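Side-chain contacts in 16 kDa salivary peptide (Culex quinquefasciatus, PDB 7KCG), which is of unknown function but folds as a beta-trefoil related to ricin-type lectin domains and may bind sugars: residues Cys115-Gly120 with Ala126-Cys131; Ser28-Asp33 with Gly75-Leu80; Thr97-Pro102 with Lys135-Ile140. One frame throughout, in Å; residues are numbered along the deposited sequence.

Contact 1. Residues Cys115-Gly120 with Ala126-Cys131; sequences CLFTQG and AAYESC
C115, L116 and F117 pair with Y128, A127 and A126 to form a short antiparallel hairpin, largely buried and closed by a disulfide at its open end. Two hydrogen-bonded pairs hold it. F117 and A126 exchange bonds both ways, F117 N to A126 O at 2.8 Å and A126 N to F117 O at 2.9 Å. C115 and Y128 do the same, the shorter bond running from C115 N to Y128 O at 2.8 Å. Between them the non-hydrogen-bonded pair L116 and A127 draws close, and A127 CA lies 3.1 Å from C115 O in a CA-H...O contact. Three residues beyond Y128, in the loop that leaves the strand, C131 SG is bonded to C115 SG (2.0 Å).

F117 lies on the same side of the hairpin as C115 and Y128, and meets Y128 diagonally. A chi1 of 160° carries the F117 ring over toward Y128, whose CD2-CE2 edge points at its face, planes at 90° and F117 CD1 3.5 Å from Y128 CD2. A water joins Y128 OH to Q119 OE1 beyond this T-shaped, offset pair. F117 also meets the Y136 ring, and L116 O accepts from W138 NE1. The two strands form a small sheet of their own, tied to strand 104-109 by backbone bonding of L116 with I107, consistent with one of the hairpins that cap the barrel of a beta-trefoil.

Contact 2. Residues Ser28-Asp33 with Gly75-Leu80; sequences STHDAD and GNYVFL
H30 reaches across to Y77 and F79, and its imidazole is the hub of a three-ring aromatic cluster where the loop after strand 22-29 packs on strand 76-81 of the ricin-type beta-trefoil region. F79 comes over one face of the imidazole: its CZ lies 3.7 Å above the plane, over the centre of the ring. The planes meet obliquely, 41° apart, and H30 CB completes the contact by touching F79 CE1 at 3.7 Å. Y77 is approached differently. There the imidazole leads with an edge, setting H30 CE1 over the phenol face toward its rim, 3.9 Å from Y77 CZ, with the planes at 56°.

A chi1 of 178° extends the H30 ring away from the loop backbone toward the strand. Y77 and F79, two residues apart, present their rings on the same face of strand 76-81.

In the next shell, H30 NE2 is hydrogen-bonded to Q71 OE1, which limits how the imidazole can turn. F73 meets Y77 edge-to-face, and the ring of H36 packs against F79. The loop carrying H30 is shaped by an Asx turn, in which D33 N donates to D31 OD1 at 2.9 Å; that same oxygen also forms a salt bridge with R34. D33 is itself backbone-bonded to I82, just past the strand.

No hydrogen bond crosses between 28-33 and 75-80; between them the side-chain contact is made by rings. The histidine serves two ends at once, its NE2 satisfied by Q71 while the carbon-rich parts of the ring pack on Y77 and F79.

Contact 3. Residues Thr97-Pro102 with Lys135-Ile140; sequences TESGNP and KYEWRI
E137 pushes its carboxylate into the turn formed by S99, G100 and N101, and the whole contact is organised round that one group. Its side chain starts with CG anti to the carbonyl carbon (chi1 -66°), and the extended chain beyond CG (chi2 178°) carries the carboxylate across to the 99-101 turn. S99 comes alongside: S99 CB is 4.0 Å from E137 CG and 3.7 Å from E137 OE2. The S99 hydroxyl is nearby too, with OG 3.5 Å from E137 OE2, but its hydrogen bonds run to other partners. OG accepts from N101 N at 3.1 Å, the bond of an ST turn, and is also bonded to the carbonyl of Y104. That pair of bonds fixes the hydroxyl and holds the turn in shape beside the glutamate.

N101 approaches the carboxylate from another direction. Its side chain crosses that of E137 at about a right angle, and the amide and carboxylate planes are 66° apart, so the two flat groups do not stack.

A water makes the clear polar link between the segments. It accepts from G100 N at 2.7 Å and donates to E137 OE2, also at 2.7 Å, bridging the backbone of the turn to the carboxylate. The other oxygen, OE1, forms a salt bridge with NH1 of R17. OE2 thus takes the water and OE1 the arginine, which would probably favour a charged carboxylate here.

E137 lies where the 3-10 turn 135-136 gives way to the last strand, with its backbone also bonded to R17 just past strand 12-16. Residues 99-102 lie in the loop from strand 93-98 to strand 104-109, and this second strand pairs with both 93-98 and 138-142.

Contact 1 is the buried one of the three; contacts 2 and 3 are only partly buried and lie on opposite sides of the chain's centre, about 24 Å apart between centres. The hairpin of contact 1 touches both. L116 CD1 packs on V78, in the strand of contact 2, while T118 O lies against CB of K135, from the 135-140 segment of contact 3. Contacts 2 and 3 do not touch, yet both reach the large antiparallel sheet. The chemistry follows position: backbone pairing and a disulfide in contact 1, rings where a loop packs against a strand in contact 2, and a water and a charged group at the loop of contact 3.

Contact 1. Residues Cys115-Gly120 with Ala126-Cys131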
ATOM      1  N   CYS A 115      -2.845  -6.181  -7.028  1.00 39.40           N
ATOM      2  CA  CYS A 115      -3.467  -5.514  -5.898  1.00 37.24           C
ATOM      3  C   CYS A 115      -2.724  -5.882  -4.625  1.00 37.95           C
ATOM      4  O   CYS A 115      -2.432  -7.058  -4.383  1.00 40.97           O
ATOM      5  CB  CYS A 115      -4.946  -5.887  -5.770  1.00 41.93           C
ATOM      6  SG  CYS A 115      -5.983  -5.227  -7.081  1.00 42.54           S
ATOM      7  N   LEU A 116      -2.457  -4.875  -3.799  1.00 38.56           N
ATOM      8  CA  LEU A 116      -1.862  -5.100  -2.492  1.00 32.14           C
ATOM      9  C   LEU A 116      -2.707  -6.097  -1.704  1.00 43.55           C
ATOM     10  O   LEU A 116      -3.944  -6.044  -1.722  1.00 38.91           O
ATOM     11  CB  LEU A 116      -1.774  -3.768  -1.750  1.00 36.01           C
ATOM     12  CG  LEU A 116      -0.669  -3.492  -0.744  1.00 42.07           C
ATOM     13  CD1 LEU A 116       0.680  -3.361  -1.470  1.00 33.74           C
ATOM     14  CD2 LEU A 116      -1.007  -2.204  -0.003  1.00 33.40           C
ATOM     15  N   PHE A 117      -2.032  -7.013  -1.018  1.00 34.37           N
ATOM     16  CA  PHE A 117      -2.694  -8.189  -0.472  1.00 44.44           C
ATOM     17  C   PHE A 117      -1.930  -8.645   0.761  1.00 40.91           C
ATOM     18  O   PHE A 117      -0.718  -8.442   0.864  1.00 38.38           O
ATOM     19  CB  PHE A 117      -2.765  -9.280  -1.561  1.00 44.60           C
ATOM     20  CG  PHE A 117      -2.975 -10.685  -1.044  1.00 51.49           C
ATOM     21  CD1 PHE A 117      -1.897 -11.464  -0.629  1.00 50.12           C
ATOM     22  CD2 PHE A 117      -4.241 -11.250  -1.042  1.00 50.20           C
ATOM     23  CE1 PHE A 117      -2.089 -12.760  -0.171  1.00 54.28           C
ATOM     24  CE2 PHE A 117      -4.439 -12.554  -0.594  1.00 56.14           C
ATOM     25  CZ  PHE A 117      -3.359 -13.305  -0.157  1.00 57.46           C
ATOM     26  N   THR A 118      -2.648  -9.240   1.712  1.00 46.02           N
ATOM     27  CA  THR A 118      -1.975  -9.939   2.799  1.00 49.38           C
ATOM     28  C   THR A 118      -2.661 -11.269   3.044  1.00 54.39           C
ATOM     29  O   THR A 118      -3.880 -11.396   2.891  1.00 46.62           O
ATOM     30  CB  THR A 118      -1.939  -9.127   4.102  1.00 48.88           C
ATOM     31  OG1 THR A 118      -1.109  -9.808   5.058  1.00 49.36           O
ATOM     32  CG2 THR A 118      -3.331  -8.951   4.686  1.00 48.49           C
ATOM     33  N   GLN A 119      -1.868 -12.223   3.520  1.00 57.26           N
ATOM     34  CA  GLN A 119      -2.400 -13.586   3.711  1.00 65.89           C
ATOM     35  C   GLN A 119      -3.376 -13.641   4.873  1.00 65.83           C
ATOM     36  O   GLN A 119      -4.519 -14.069   4.668  1.00 71.73           O
ATOM     37  CB  GLN A 119      -1.252 -14.554   3.970  1.00 66.54           C
ATOM     38  CG  GLN A 119      -1.554 -15.969   3.507  1.00 74.78           C
ATOM     39  CD  GLN A 119      -1.786 -16.048   2.019  1.00 76.58           C
ATOM     40  OE1 GLN A 119      -0.893 -15.784   1.220  1.00 78.66           O
ATOM     41  NE2 GLN A 119      -2.992 -16.432   1.635  1.00 76.17           N
ATOM     42  N   GLY A 120      -2.915 -13.292   6.048  1.00 69.82           N
ATOM     43  CA  GLY A 120      -3.775 -13.441   7.223  1.00 72.67           C
ATOM     44  C   GLY A 120      -2.973 -13.913   8.410  1.00 75.68           C
ATOM     45  O   GLY A 120      -2.500 -15.037   8.377  1.00 84.64           O
ATOM     46  N   ALA A 126       2.116  -8.477   0.119  1.00 48.93           N
ATOM     47  CA  ALA A 126       2.433  -8.818  -1.258  1.00 49.44           C
ATOM     48  C   ALA A 126       1.433  -8.138  -2.183  1.00 47.65           C
ATOM     49  O   ALA A 126       0.668  -7.255  -1.773  1.00 46.43           O
ATOM     50  CB  ALA A 126       2.435 -10.339  -1.445  1.00 57.01           C
ATOM     51  N   ALA A 127       1.436  -8.558  -3.446  1.00 39.53           N
ATOM     52  CA  ALA A 127       0.470  -8.075  -4.416  1.00 43.99           C
ATOM     53  C   ALA A 127       0.216  -9.191  -5.412  1.00 44.88           C
ATOM     54  O   ALA A 127       1.160  -9.814  -5.896  1.00 50.35           O
ATOM     55  CB  ALA A 127       0.966  -6.802  -5.118  1.00 39.16           C
ATOM     56  N   TYR A 128      -1.056  -9.450  -5.694  1.00 54.22           N
ATOM     57  CA  TYR A 128      -1.446 -10.508  -6.645  1.00 58.74           C
ATOM     58  C   TYR A 128      -2.563  -9.975  -7.540  1.00 57.80           C
ATOM     59  O   TYR A 128      -3.154  -8.965  -7.189  1.00 57.01           O
ATOM     60  CB  TYR A 128      -1.851 -11.761  -5.873  1.00 61.84           C
ATOM     61  CG  TYR A 128      -0.767 -12.460  -5.098  1.00 67.61           C
ATOM     62  CD1 TYR A 128       0.101 -13.348  -5.708  1.00 73.29           C
ATOM     63  CD2 TYR A 128      -0.630 -12.259  -3.739  1.00 68.41           C
ATOM     64  CE1 TYR A 128       1.084 -14.004  -4.990  1.00 72.30           C
ATOM     65  CE2 TYR A 128       0.349 -12.903  -3.005  1.00 67.90           C
ATOM     66  CZ  TYR A 128       1.210 -13.780  -3.632  1.00 74.63           C
ATOM     67  OH  TYR A 128       2.168 -14.411  -2.896  1.00 78.04           O
ATOM     68  N   GLU A 129      -2.909 -10.685  -8.607  1.00 60.58           N
ATOM     69  CA  GLU A 129      -3.869 -10.152  -9.601  1.00 60.07           C
ATOM     70  C   GLU A 129      -5.334 -10.405  -9.248  1.00 64.29           C
ATOM     71  O   GLU A 129      -6.174  -9.735  -9.839  1.00 65.89           O
ATOM     72  CB  GLU A 129      -3.575 -10.791 -10.952  1.00 62.78           C
ATOM     73  CG  GLU A 129      -3.057 -12.210 -10.847  1.00 69.47           C
ATOM     74  CD  GLU A 129      -3.416 -13.100 -12.024  1.00 75.88           C
ATOM     75  OE1 GLU A 129      -3.066 -12.744 -13.163  1.00 75.72           O
ATOM     76  OE2 GLU A 129      -4.040 -14.151 -11.796  1.00 75.25           O
ATOM     77  N   SER A 130      -5.622 -11.293  -8.301  1.00 68.46           N
ATOM     78  CA  SER A 130      -7.028 -11.687  -8.025  1.00 65.21           C
ATOM     79  C   SER A 130      -7.925 -10.515  -7.636  1.00 68.02           C
ATOM     80  O   SER A 130      -8.969 -10.374  -8.286  1.00 69.05           O
ATOM     81  CB  SER A 130      -7.085 -12.810  -7.039  1.00 73.70           C
ATOM     82  N   CYS A 131      -7.567  -9.749  -6.603  1.00 74.38           N
ATOM     83  CA  CYS A 131      -8.323  -8.528  -6.215  1.00 70.70           C
ATOM     84  C   CYS A 131      -9.809  -8.848  -6.106  1.00 74.59           C
ATOM     85  O   CYS A 131     -10.590  -8.141  -6.743  1.00 75.28           O
ATOM     86  CB  CYS A 131      -8.080  -7.428  -7.233  1.00 68.77           C
ATOM     87  SG  CYS A 131      -7.831  -5.801  -6.492  1.00 75.78           S
TER
HETATM   88  O   HOH W   1       1.515 -14.443  -0.192  1.00 59.31           O

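Contact 2. Residues Ser28-Asp33 with Gly75-Leu80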
ATOM      1  N   SER A  28      12.903  -4.215   9.336  1.00 83.32           N
ATOM      2  CA  SER A  28      13.806  -5.017   8.526  1.00 81.51           C
ATOM      3  C   SER A  28      13.957  -4.431   7.128  1.00 80.51           C
ATOM      4  O   SER A  28      13.031  -3.823   6.581  1.00 70.01           O
ATOM      5  CB  SER A  28      13.302  -6.460   8.437  1.00 82.53           C
ATOM      6  OG  SER A  28      14.030  -7.198   7.472  1.00 86.83           O
ATOM      7  N   THR A  29      15.173  -4.581   6.601  1.00 76.41           N
ATOM      8  CA  THR A  29      15.491  -4.054   5.259  1.00 70.10           C
ATOM      9  C   THR A  29      15.850  -5.246   4.384  1.00 69.86           C
ATOM     10  O   THR A  29      16.334  -6.214   4.936  1.00 79.27           O
ATOM     11  CB  THR A  29      16.567  -2.966   5.398  1.00 72.88           C
ATOM     12  OG1 THR A  29      17.693  -3.552   6.049  1.00 80.73           O
ATOM     13  CG2 THR A  29      16.109  -1.762   6.185  1.00 73.21           C
ATOM     14  N   HIS A  30      15.551  -5.204   3.092  1.00 80.46           N
ATOM     15  CA  HIS A  30      15.966  -6.267   2.138  1.00 83.51           C
ATOM     16  C   HIS A  30      17.363  -5.890   1.641  1.00 88.60           C
ATOM     17  O   HIS A  30      18.108  -6.804   1.270  1.00 95.83           O
ATOM     18  CB  HIS A  30      14.959  -6.287   0.992  1.00 76.14           C
ATOM     19  CG  HIS A  30      15.185  -7.244  -0.122  1.00 76.08           C
ATOM     20  ND1 HIS A  30      14.725  -8.537  -0.082  1.00 83.05           N
ATOM     21  CD2 HIS A  30      15.726  -7.072  -1.344  1.00 77.66           C
ATOM     22  CE1 HIS A  30      15.018  -9.139  -1.213  1.00 80.61           C
ATOM     23  NE2 HIS A  30      15.630  -8.261  -2.001  1.00 80.59           N
ATOM     24  N   ASP A  31      17.682  -4.593   1.618  1.00 84.73           N
ATOM     25  CA  ASP A  31      19.014  -4.076   1.211  1.00 86.16           C
ATOM     26  C   ASP A  31      19.078  -2.628   1.674  1.00 89.66           C
ATOM     27  O   ASP A  31      18.211  -2.240   2.453  1.00 88.54           O
ATOM     28  CB  ASP A  31      19.392  -4.306  -0.254  1.00 86.08           C
ATOM     29  CG  ASP A  31      18.413  -3.867  -1.320  1.00 82.49           C
ATOM     30  OD1 ASP A  31      18.039  -2.701  -1.308  1.00 81.40           O
ATOM     31  OD2 ASP A  31      18.099  -4.688  -2.193  1.00 84.90           O
ATOM     32  N   ALA A  32      20.052  -1.854   1.212  1.00 83.99           N
ATOM     33  CA  ALA A  32      20.195  -0.486   1.751  1.00 80.86           C
ATOM     34  C   ALA A  32      19.331   0.440   0.917  1.00 73.22           C
ATOM     35  O   ALA A  32      19.264   1.620   1.238  1.00 73.79           O
ATOM     36  N   ASP A  33      18.734  -0.104  -0.128  1.00 68.18           N
ATOM     37  CA  ASP A  33      17.853   0.698  -1.000  1.00 64.91           C
ATOM     38  C   ASP A  33      16.402   0.251  -0.802  1.00 62.66           C
ATOM     39  O   ASP A  33      15.525   1.004  -1.202  1.00 52.58           O
ATOM     40  CB  ASP A  33      18.218   0.448  -2.454  1.00 63.60           C
ATOM     41  CG  ASP A  33      19.578   1.001  -2.833  1.00 75.20           C
ATOM     42  OD1 ASP A  33      19.978   2.026  -2.247  1.00 71.54           O
ATOM     43  OD2 ASP A  33      20.218   0.403  -3.713  1.00 77.23           O
ATOM     44  N   GLY A  75       5.401 -14.405  -3.905  1.00 86.24           N
ATOM     45  CA  GLY A  75       4.737 -13.246  -4.526  1.00 74.49           C
ATOM     46  C   GLY A  75       5.742 -12.192  -4.902  1.00 69.38           C
ATOM     47  O   GLY A  75       6.883 -12.321  -4.464  1.00 74.35           O
ATOM     48  N   ASN A  76       5.338 -11.191  -5.699  1.00 76.36           N
ATOM     49  CA  ASN A  76       6.251 -10.064  -6.004  1.00 65.08           C
ATOM     50  C   ASN A  76       6.398  -9.281  -4.717  1.00 63.61           C
ATOM     51  O   ASN A  76       5.395  -9.114  -4.020  1.00 60.78           O
ATOM     52  CB  ASN A  76       5.817  -9.158  -7.163  1.00 60.72           C
ATOM     53  CG  ASN A  76       5.675  -9.811  -8.513  1.00 60.06           C
ATOM     54  OD1 ASN A  76       4.872 -10.720  -8.683  1.00 71.45           O
ATOM     55  ND2 ASN A  76       6.399  -9.298  -9.492  1.00 59.85           N
ATOM     56  N   TYR A  77       7.612  -8.865  -4.406  1.00 53.62           N
ATOM     57  CA  TYR A  77       7.902  -8.085  -3.217  1.00 50.10           C
ATOM     58  C   TYR A  77       7.242  -6.715  -3.304  1.00 45.13           C
ATOM     59  O   TYR A  77       7.141  -6.122  -4.382  1.00 39.41           O
ATOM     60  CB  TYR A  77       9.402  -7.885  -3.064  1.00 58.74           C
ATOM     61  CG  TYR A  77      10.166  -9.009  -2.402  1.00 68.25           C
ATOM     62  CD1 TYR A  77      10.187  -9.138  -1.020  1.00 70.34           C
ATOM     63  CD2 TYR A  77      10.906  -9.910  -3.159  1.00 76.05           C
ATOM     64  CE1 TYR A  77      10.904 -10.154  -0.406  1.00 80.83           C
ATOM     65  CE2 TYR A  77      11.629 -10.935  -2.551  1.00 82.99           C
ATOM     66  CZ  TYR A  77      11.625 -11.049  -1.177  1.00 84.79           C
ATOM     67  OH  TYR A  77      12.342 -12.063  -0.565  1.00 94.00           O
ATOM     68  N   VAL A  78       6.840  -6.201  -2.146  1.00 46.34           N
ATOM     69  CA  VAL A  78       6.413  -4.820  -1.978  1.00 43.64           C
ATOM     70  C   VAL A  78       7.379  -4.178  -1.001  1.00 44.91           C
ATOM     71  O   VAL A  78       7.556  -4.686   0.111  1.00 47.22           O
ATOM     72  CB  VAL A  78       4.971  -4.729  -1.450  1.00 36.08           C
ATOM     73  CG1 VAL A  78       4.651  -3.300  -1.098  1.00 36.92           C
ATOM     74  CG2 VAL A  78       4.003  -5.286  -2.471  1.00 36.21           C
ATOM     75  N   PHE A  79       7.996  -3.063  -1.405  1.00 48.77           N
ATOM     76  CA  PHE A  79       9.072  -2.432  -0.651  1.00 47.38           C
ATOM     77  C   PHE A  79       8.793  -0.955  -0.409  1.00 42.66           C
ATOM     78  O   PHE A  79       8.031  -0.319  -1.132  1.00 36.36           O
ATOM     79  CB  PHE A  79      10.417  -2.486  -1.405  1.00 53.35           C
ATOM     80  CG  PHE A  79      10.969  -3.857  -1.613  1.00 54.65           C
ATOM     81  CD1 PHE A  79      11.162  -4.713  -0.553  1.00 65.97           C
ATOM     82  CD2 PHE A  79      11.342  -4.271  -2.883  1.00 59.73           C
ATOM     83  CE1 PHE A  79      11.700  -5.964  -0.752  1.00 70.79           C
ATOM     84  CE2 PHE A  79      11.884  -5.522  -3.087  1.00 68.23           C
ATOM     85  CZ  PHE A  79      12.061  -6.369  -2.013  1.00 70.08           C
ATOM     86  N   LEU A  80       9.490  -0.404   0.582  1.00 41.74           N
ATOM     87  CA  LEU A  80       9.736   1.026   0.695  1.00 39.64           C
ATOM     88  C   LEU A  80      11.106   1.356   0.092  1.00 46.37           C
ATOM     89  O   LEU A  80      12.076   0.632   0.315  1.00 50.67           O
ATOM     90  CB  LEU A  80       9.676   1.465   2.157  1.00 46.71           C
ATOM     91  CG  LEU A  80       8.315   1.295   2.832  1.00 44.91           C
ATOM     92  CD1 LEU A  80       8.333   1.862   4.235  1.00 45.72           C
ATOM     93  CD2 LEU A  80       7.256   1.981   1.978  1.00 33.38           C
TER

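Contact 3. Residues Thr97-Pro102 with Lys135-Ile140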
ATOM      1  N   THR A  97      -9.207   2.315  -6.135  1.00 29.08           N
ATOM      2  CA  THR A  97     -10.595   2.305  -6.579  1.00 32.45           C
ATOM      3  C   THR A  97     -11.482   1.677  -5.514  1.00 32.12           C
ATOM      4  O   THR A  97     -11.043   0.856  -4.705  1.00 32.57           O
ATOM      5  CB  THR A  97     -10.745   1.542  -7.903  1.00 32.95           C
ATOM      6  OG1 THR A  97     -10.142   0.252  -7.773  1.00 33.82           O
ATOM      7  CG2 THR A  97     -10.051   2.295  -9.048  1.00 33.57           C
ATOM      8  N   GLU A  98     -12.739   2.051  -5.540  1.00 30.83           N
ATOM      9  CA  GLU A  98     -13.650   1.519  -4.525  1.00 35.00           C
ATOM     10  C   GLU A  98     -13.803   0.033  -4.741  1.00 34.58           C
ATOM     11  O   GLU A  98     -13.952  -0.376  -5.837  1.00 35.40           O
ATOM     12  CB  GLU A  98     -15.017   2.157  -4.684  1.00 33.42           C
ATOM     13  CG  GLU A  98     -14.982   3.633  -4.445  1.00 37.33           C
ATOM     14  CD  GLU A  98     -16.223   4.396  -4.857  1.00 57.49           C
ATOM     15  OE1 GLU A  98     -17.126   3.798  -5.458  1.00 47.78           O
ATOM     16  OE2 GLU A  98     -16.260   5.576  -4.574  1.00 60.01           O
ATOM     17  N   SER A  99     -13.776  -0.714  -3.655  1.00 34.17           N
ATOM     18  CA  SER A  99     -14.164  -2.110  -3.669  1.00 39.30           C
ATOM     19  C   SER A  99     -15.683  -2.210  -3.516  1.00 44.57           C
ATOM     20  O   SER A  99     -16.387  -1.201  -3.405  1.00 46.43           O
ATOM     21  CB  SER A  99     -13.472  -2.876  -2.550  1.00 41.09           C
ATOM     22  OG  SER A  99     -14.185  -2.708  -1.337  1.00 46.73           O
ATOM     23  N   GLY A 100     -16.193  -3.443  -3.457  1.00 54.32           N
ATOM     24  CA  GLY A 100     -17.623  -3.647  -3.272  1.00 59.48           C
ATOM     25  C   GLY A 100     -18.135  -3.313  -1.882  1.00 62.90           C
ATOM     26  O   GLY A 100     -19.349  -3.126  -1.704  1.00 63.17           O
ATOM     27  N   ASN A 101     -17.244  -3.230  -0.899  1.00 54.59           N
ATOM     28  CA  ASN A 101     -17.516  -2.983   0.508  1.00 52.24           C
ATOM     29  C   ASN A 101     -17.237  -1.532   0.853  1.00 54.46           C
ATOM     30  O   ASN A 101     -16.143  -1.024   0.554  1.00 51.75           O
ATOM     31  CB  ASN A 101     -16.664  -3.901   1.382  1.00 58.15           C
ATOM     32  CG  ASN A 101     -16.951  -5.375   1.129  1.00 62.80           C
ATOM     33  OD1 ASN A 101     -16.520  -5.942   0.123  1.00 66.65           O
ATOM     34  ND2 ASN A 101     -17.666  -6.006   2.051  1.00 67.87           N
ATOM     35  N   PRO A 102     -18.198  -0.860   1.484  1.00 52.65           N
ATOM     36  CA  PRO A 102     -18.111   0.596   1.657  1.00 51.73           C
ATOM     37  C   PRO A 102     -16.924   1.024   2.504  1.00 49.54           C
ATOM     38  O   PRO A 102     -16.650   0.452   3.561  1.00 55.32           O
ATOM     39  CB  PRO A 102     -19.435   0.940   2.350  1.00 60.23           C
ATOM     40  CG  PRO A 102     -20.350  -0.155   1.947  1.00 58.26           C
ATOM     41  CD  PRO A 102     -19.519  -1.389   1.864  1.00 56.56           C
ATOM     42  N   LYS A 135      -8.977  -9.926   1.620  1.00 51.85           N
ATOM     43  CA  LYS A 135      -7.530  -9.818   1.790  1.00 48.91           C
ATOM     44  C   LYS A 135      -6.937  -8.701   0.946  1.00 47.61           C
ATOM     45  O   LYS A 135      -5.815  -8.256   1.223  1.00 47.21           O
ATOM     46  CB  LYS A 135      -6.852 -11.141   1.422  1.00 52.68           C
ATOM     47  CG  LYS A 135      -7.483 -12.391   2.072  1.00 61.42           C
ATOM     48  CD  LYS A 135      -7.048 -13.671   1.338  1.00 58.60           C
ATOM     49  CE  LYS A 135      -7.910 -14.879   1.716  1.00 75.91           C
ATOM     50  NZ  LYS A 135      -7.498 -16.129   0.994  1.00 77.67           N
ATOM     51  N   TYR A 136      -7.653  -8.273  -0.085  1.00 49.29           N
ATOM     52  CA  TYR A 136      -7.236  -7.230  -1.011  1.00 49.38           C
ATOM     53  C   TYR A 136      -7.837  -5.869  -0.682  1.00 45.00           C
ATOM     54  O   TYR A 136      -7.596  -4.908  -1.416  1.00 41.12           O
ATOM     55  CB  TYR A 136      -7.638  -7.617  -2.443  1.00 46.31           C
ATOM     56  CG  TYR A 136      -6.966  -8.867  -2.966  1.00 53.78           C
ATOM     57  CD1 TYR A 136      -7.536 -10.121  -2.782  1.00 58.50           C
ATOM     58  CD2 TYR A 136      -5.766  -8.790  -3.655  1.00 51.80           C
ATOM     59  CE1 TYR A 136      -6.916 -11.269  -3.262  1.00 60.95           C
ATOM     60  CE2 TYR A 136      -5.139  -9.932  -4.144  1.00 56.83           C
ATOM     61  CZ  TYR A 136      -5.720 -11.169  -3.942  1.00 60.92           C
ATOM     62  OH  TYR A 136      -5.100 -12.303  -4.422  1.00 63.87           O
ATOM     63  N   GLU A 137      -8.634  -5.761   0.375  1.00 40.61           N
ATOM     64  CA  GLU A 137      -9.452  -4.577   0.594  1.00 36.03           C
ATOM     65  C   GLU A 137      -8.847  -3.754   1.718  1.00 33.29           C
ATOM     66  O   GLU A 137      -8.441  -4.302   2.744  1.00 39.34           O
ATOM     67  CB  GLU A 137     -10.908  -4.974   0.902  1.00 41.35           C
ATOM     68  CG  GLU A 137     -11.574  -5.631  -0.311  1.00 43.90           C
ATOM     69  CD  GLU A 137     -13.002  -6.087  -0.038  1.00 53.24           C
ATOM     70  OE1 GLU A 137     -13.320  -6.347   1.135  1.00 51.23           O
ATOM     71  OE2 GLU A 137     -13.792  -6.185  -1.000  1.00 53.50           O
ATOM     72  N   TRP A 138      -8.766  -2.443   1.508  1.00 33.66           N
ATOM     73  CA  TRP A 138      -8.048  -1.554   2.409  1.00 37.92           C
ATOM     74  C   TRP A 138      -8.898  -0.356   2.781  1.00 37.38           C
ATOM     75  O   TRP A 138      -9.433   0.335   1.896  1.00 35.82           O
ATOM     76  CB  TRP A 138      -6.736  -1.082   1.767  1.00 34.86           C
ATOM     77  CG  TRP A 138      -5.870  -2.208   1.357  1.00 32.10           C
ATOM     78  CD1 TRP A 138      -5.958  -2.927   0.206  1.00 32.36           C
ATOM     79  CD2 TRP A 138      -4.788  -2.780   2.109  1.00 33.77           C
ATOM     80  NE1 TRP A 138      -4.985  -3.917   0.189  1.00 31.48           N
ATOM     81  CE2 TRP A 138      -4.254  -3.833   1.342  1.00 37.73           C
ATOM     82  CE3 TRP A 138      -4.212  -2.491   3.351  1.00 37.10           C
ATOM     83  CZ2 TRP A 138      -3.158  -4.600   1.773  1.00 33.30           C
ATOM     84  CZ3 TRP A 138      -3.127  -3.256   3.776  1.00 38.76           C
ATOM     85  CH2 TRP A 138      -2.625  -4.295   2.994  1.00 36.43           C
ATOM     86  N   ARG A 139      -8.975  -0.072   4.082  1.00 38.47           N
ATOM     87  CA  ARG A 139      -9.680   1.109   4.569  1.00 44.62           C
ATOM     88  C   ARG A 139      -8.706   2.277   4.675  1.00 41.69           C
ATOM     89  O   ARG A 139      -7.724   2.201   5.418  1.00 41.77           O
ATOM     90  CB  ARG A 139     -10.347   0.850   5.922  1.00 48.62           C
ATOM     91  CG  ARG A 139     -11.154   2.061   6.426  1.00 51.60           C
ATOM     92  CD  ARG A 139     -12.013   1.718   7.647  1.00 67.55           C
ATOM     93  NE  ARG A 139     -11.368   2.080   8.912  1.00 78.79           N
ATOM     94  CZ  ARG A 139     -11.543   1.431  10.067  1.00 82.51           C
ATOM     95  NH1 ARG A 139     -12.336   0.365  10.132  1.00 76.67           N
ATOM     96  NH2 ARG A 139     -10.909   1.841  11.162  1.00 86.48           N
ATOM     97  N   ILE A 140      -8.995   3.359   3.958  1.00 42.40           N
ATOM     98  CA  ILE A 140      -8.107   4.515   3.863  1.00 46.53           C
ATOM     99  C   ILE A 140      -8.822   5.703   4.491  1.00 49.31           C
ATOM    100  O   ILE A 140      -9.844   6.162   3.966  1.00 45.16           O
ATOM    101  CB  ILE A 140      -7.717   4.815   2.408  1.00 37.78           C
ATOM    102  CG1 ILE A 140      -6.996   3.605   1.807  1.00 39.24           C
ATOM    103  CG2 ILE A 140      -6.863   6.069   2.337  1.00 45.52           C
ATOM    104  CD1 ILE A 140      -6.679   3.743   0.332  1.00 37.37           C
TER
HETATM  105  O   HOH W   2     -15.432  -6.026  -3.168  0.77 54.69           O